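Local coordinates for extracellular ligand-binding receptor (Verminephrobacter eiseniae, PDB 4M88), which probably binds an amino acid outside the cytoplasmic membrane and delivers it to an ABC transporter, as a solute-binding protein of the leucine-binding family, at residues 39-44 with 301-306; 305-308 with 313-316. All coordinates share one frame; numbering follows the deposited sequence.

Contact 1 (39-44 with 301-306); sequences GGIRGQ and ALKHPK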
loop_
_atom_site.group_PDB
_atom_site.type_symbol
_atom_site.label_atom_id
_atom_site.label_comp_id
_atom_site.label_asym_id
_atom_site.label_seq_id
_atom_site.Cartn_x
_atom_site.Cartn_y
_atom_site.Cartn_z
ATOM N N GLY A 39 22.341 -9.446 14.577
ATOM C CA GLY A 39 23.082 -8.572 15.474
ATOM C C GLY A 39 22.580 -7.140 15.585
ATOM O O GLY A 39 23.295 -6.275 16.093
ATOM N N GLY A 40 21.360 -6.882 15.119
ATOM C CA GLY A 40 20.815 -5.534 15.156
ATOM C C GLY A 40 21.653 -4.569 14.336
ATOM O O GLY A 40 22.256 -4.945 13.328
ATOM N N ILE A 41 21.701 -3.317 14.767
ATOM C CA ILE A 41 22.468 -2.321 14.039
ATOM C C ILE A 41 23.413 -1.556 14.962
ATOM O O ILE A 41 23.003 -1.091 16.020
ATOM C CB ILE A 41 21.527 -1.369 13.286
ATOM C CG1 ILE A 41 20.838 -2.140 12.152
ATOM C CG2 ILE A 41 22.291 -0.168 12.748
ATOM C CD1 ILE A 41 19.522 -1.557 11.691
ATOM N N ARG A 42 24.673 -1.443 14.552
ATOM C CA ARG A 42 25.682 -0.669 15.287
ATOM C C ARG A 42 25.700 -1.008 16.775
ATOM O O ARG A 42 25.723 -0.105 17.618
ATOM C CB ARG A 42 25.447 0.842 15.113
ATOM C CG ARG A 42 25.740 1.391 13.715
ATOM C CD ARG A 42 25.419 2.886 13.618
ATOM N NE ARG A 42 26.410 3.607 12.822
ATOM C CZ ARG A 42 27.289 4.474 13.317
ATOM N NH1 ARG A 42 27.299 4.754 14.612
ATOM N NH2 ARG A 42 28.156 5.073 12.513
ATOM N N GLY A 43 25.664 -2.299 17.093
ATOM C CA GLY A 43 25.632 -2.729 18.481
ATOM C C GLY A 43 24.285 -2.652 19.194
ATOM O O GLY A 43 24.230 -2.851 20.406
ATOM N N GLN A 44 23.199 -2.374 18.476
ATOM C CA GLN A 44 21.906 -2.149 19.136
ATOM C C GLN A 44 20.730 -2.948 18.565
ATOM O O GLN A 44 20.526 -3.008 17.355
ATOM C CB GLN A 44 21.556 -0.660 19.129
ATOM C CG GLN A 44 22.485 0.200 19.977
ATOM C CD GLN A 44 21.854 1.532 20.365
ATOM O OE1 GLN A 44 20.636 1.682 20.353
ATOM N NE2 GLN A 44 22.689 2.504 20.711
ATOM N N ALA A 301 19.139 1.667 5.542
ATOM C CA ALA A 301 19.669 3.019 5.686
ATOM C C ALA A 301 20.571 3.110 6.915
ATOM O O ALA A 301 21.640 3.708 6.860
ATOM C CB ALA A 301 18.533 4.038 5.791
ATOM N N LEU A 302 20.129 2.546 8.036
ATOM C CA LEU A 302 20.928 2.654 9.258
ATOM C C LEU A 302 22.265 1.909 9.167
ATOM O O LEU A 302 23.228 2.285 9.835
ATOM C CB LEU A 302 20.132 2.197 10.485
ATOM C CG LEU A 302 18.922 3.051 10.883
ATOM C CD1 LEU A 302 18.237 2.436 12.092
ATOM C CD2 LEU A 302 19.297 4.518 11.163
ATOM N N LYS A 303 22.326 0.870 8.332
ATOM C CA LYS A 303 23.543 0.055 8.175
ATOM C C LYS A 303 24.432 0.581 7.058
ATOM O O LYS A 303 25.549 0.105 6.856
ATOM C CB LYS A 303 23.173 -1.399 7.865
ATOM C CG LYS A 303 22.555 -2.123 9.042
ATOM C CD LYS A 303 21.806 -3.369 8.606
ATOM C CE LYS A 303 22.739 -4.545 8.449
ATOM N NZ LYS A 303 21.978 -5.819 8.619
ATOM N N HIS A 304 23.923 1.553 6.315
ATOM C CA HIS A 304 24.624 2.043 5.133
ATOM C C HIS A 304 25.949 2.695 5.530
ATOM O O HIS A 304 26.013 3.391 6.538
ATOM C CB HIS A 304 23.734 3.037 4.387
ATOM C CG HIS A 304 24.215 3.360 3.010
ATOM N ND1 HIS A 304 25.253 4.231 2.770
ATOM C CD2 HIS A 304 23.799 2.920 1.797
ATOM C CE1 HIS A 304 25.459 4.318 1.467
ATOM N NE2 HIS A 304 24.591 3.532 0.855
ATOM N N PRO A 305 27.012 2.461 4.740
ATOM C CA PRO A 305 28.344 2.998 5.056
ATOM C C PRO A 305 28.339 4.506 5.283
ATOM O O PRO A 305 29.155 4.997 6.060
ATOM C CB PRO A 305 29.160 2.663 3.803
ATOM C CG PRO A 305 28.506 1.458 3.245
ATOM C CD PRO A 305 27.030 1.613 3.533
ATOM N N LYS A 306 27.432 5.222 4.627
ATOM C CA LYS A 306 27.351 6.679 4.771
ATOM C C LYS A 306 26.786 7.121 6.118
ATOM O O LYS A 306 27.118 8.200 6.621
ATOM C CB LYS A 306 26.517 7.287 3.640
ATOM C CG LYS A 306 27.248 7.300 2.311
ATOM C CD LYS A 306 26.324 7.608 1.145
ATOM C CE LYS A 306 27.069 7.434 -0.179
ATOM N NZ LYS A 306 26.218 7.719 -1.370
HETATM O O HOH W 1 21.044 -6.322 11.478
#
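I41 meets the end of helix 286-303 through L302 and K303, and its side chain does most of the touching. From CB the chain forks. CG2 rests 3.9 Å from CB of L302, with the carbonyl O of L302 also beside it. CG1 takes the other branch, beside the backbone N (chi1 -69°), and packs 3.6 Å from CG of K303. The tip, CD1, touches both residues, 4.0 Å from CB of L302 and slightly farther from CG of K303. I41 crosses both side chains at about a right angle. I5 of strand 4-11 also packs on I41.

K303 adds the polar part. Its CG and CD pass across CG1 of I41, and the chain then bends at chi3 (84°). Water 1 spans the remaining gap from NZ to the loop. NZ of K303 donates to this water at 3.0 Å, and the same water donates to O of G40 at 2.6 Å. No direct hydrogen bond joins the two segments. With an alanine here instead of I41, CG1, CG2 and CD1 are gone, and a gap is likely to open beside CB of L302 and CG of K303.

Two backbone bonds close the loop on itself. I41 N bonds to Q44 O, and Q44 N bonds to I41 O at 2.8 Å, closing a type I' turn. Just before it, G39, with positive phi, is the C-prime residue of the Schellman motif that ends helix 18-37. The contact thus joins an alpha-beta connection of the parallel-sheet domain to a helix C-terminus, as plain packing in the periplasmic binding protein fold.

Contact 2 (305-308 with 313-316); sequences PKNT and ANLA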
loop_
_atom_site.group_PDB
_atom_site.type_symbol
_atom_site.label_atom_id
_atom_site.label_comp_id
_atom_site.label_asym_id
_atom_site.label_seq_id
_atom_site.Cartn_x
_atom_site.Cartn_y
_atom_site.Cartn_z
ATOM N N PRO A 305 27.012 2.461 4.740
ATOM C CA PRO A 305 28.344 2.998 5.056
ATOM C C PRO A 305 28.339 4.506 5.283
ATOM O O PRO A 305 29.155 4.997 6.060
ATOM C CB PRO A 305 29.160 2.663 3.803
ATOM C CG PRO A 305 28.506 1.458 3.245
ATOM C CD PRO A 305 27.030 1.613 3.533
ATOM N N LYS A 306 27.432 5.222 4.627
ATOM C CA LYS A 306 27.351 6.679 4.771
ATOM C C LYS A 306 26.786 7.121 6.118
ATOM O O LYS A 306 27.118 8.200 6.621
ATOM C CB LYS A 306 26.517 7.287 3.640
ATOM C CG LYS A 306 27.248 7.300 2.311
ATOM C CD LYS A 306 26.324 7.608 1.145
ATOM C CE LYS A 306 27.069 7.434 -0.179
ATOM N NZ LYS A 306 26.218 7.719 -1.370
ATOM N N ASN A 307 25.929 6.290 6.701
ATOM C CA ASN A 307 25.276 6.651 7.950
ATOM C C ASN A 307 26.266 6.743 9.102
ATOM O O ASN A 307 27.174 5.922 9.215
ATOM C CB ASN A 307 24.184 5.649 8.291
ATOM C CG ASN A 307 23.359 6.085 9.477
ATOM O OD1 ASN A 307 22.811 7.188 9.485
ATOM N ND2 ASN A 307 23.259 5.224 10.486
ATOM N N THR A 308 26.091 7.742 9.960
ATOM C CA THR A 308 27.066 7.980 11.017
ATOM C C THR A 308 26.482 7.908 12.426
ATOM O O THR A 308 27.202 8.099 13.406
ATOM C CB THR A 308 27.803 9.332 10.825
ATOM O OG1 THR A 308 26.850 10.400 10.806
ATOM C CG2 THR A 308 28.594 9.336 9.518
ATOM N N ALA A 313 17.542 12.308 12.668
ATOM C CA ALA A 313 18.295 13.164 11.751
ATOM C C ALA A 313 19.292 12.354 10.908
ATOM O O ALA A 313 19.405 12.574 9.699
ATOM C CB ALA A 313 18.995 14.267 12.503
ATOM N N ASN A 314 20.021 11.434 11.535
ATOM C CA ASN A 314 20.903 10.544 10.772
ATOM C C ASN A 314 20.143 9.744 9.723
ATOM O O ASN A 314 20.583 9.609 8.572
ATOM C CB ASN A 314 21.629 9.551 11.685
ATOM C CG ASN A 314 22.638 10.212 12.586
ATOM O OD1 ASN A 314 22.499 10.184 13.814
ATOM N ND2 ASN A 314 23.673 10.794 11.992
ATOM N N LEU A 315 19.010 9.178 10.132
ATOM C CA LEU A 315 18.224 8.356 9.228
ATOM C C LEU A 315 17.736 9.175 8.032
ATOM O O LEU A 315 17.918 8.775 6.881
ATOM C CB LEU A 315 17.046 7.706 9.975
ATOM C CG LEU A 315 16.058 6.908 9.122
ATOM C CD1 LEU A 315 16.778 5.848 8.306
ATOM C CD2 LEU A 315 15.051 6.245 10.028
ATOM N N ALA A 316 17.146 10.335 8.294
ATOM C CA ALA A 316 16.668 11.197 7.213
ATOM C C ALA A 316 17.801 11.631 6.284
ATOM O O ALA A 316 17.632 11.657 5.065
ATOM C CB ALA A 316 15.970 12.426 7.783
HETATM O O HOH W 2 23.961 9.872 8.945
#
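OD1 of N307 is gripped by two polar partners and lies against N314. It takes a hydrogen bond from water 2 at 3.0 Å, is hydrogen-bonded to OG1 of T318, and sits 3.4 Å from CB of N314. Water 2 also accepts from T308 N and from ND2 of N314, each at 3.2 Å. No direct hydrogen bond joins 305-308 to 313-316. The water bridges them, and N307 reaches T318 of the same helix directly.

N307 holds CG anti to its backbone N (chi1 -172°), which swings the amide toward the helix. ND2 of N307 donates to O of G309 and to O of L302, so both ends of this buried amide are used and its rotation is fixed.

The N314 amide stands almost perpendicular to that of N307, with the planes 85° apart. Its OD1 is held by OG of S311, which leaves ND2 turned to the water. OG1 of T308 lies 3.4 Å from ND2 of N314, but the angle is too poor for a hydrogen bond.

The arrangement is a short helix-loop-helix connection, in which one buried asparagine ties the end of helix 286-303 to the first turns of helix 312-321.

In the fold
The two contacts lie side by side near the surface, their centres about 9 Å apart, and both are partly buried. I41 and L302 in contact 1 and N307 in contact 2 are buried, while K303 and T308 are exposed. Contact 1 brings the distant loop 39-44 to the end of helix 286-303; contact 2 joins neighbours in the chain, the loop after that helix and helix 312-321. Their chemistry differs accordingly. Contact 1 is mainly apolar, with its water at an exposed lysine, whereas contact 2 is almost wholly polar and centres on a buried asparagine. L302 serves both, its side chain in one and its carbonyl in the other. R42 also packs against N307 and T308.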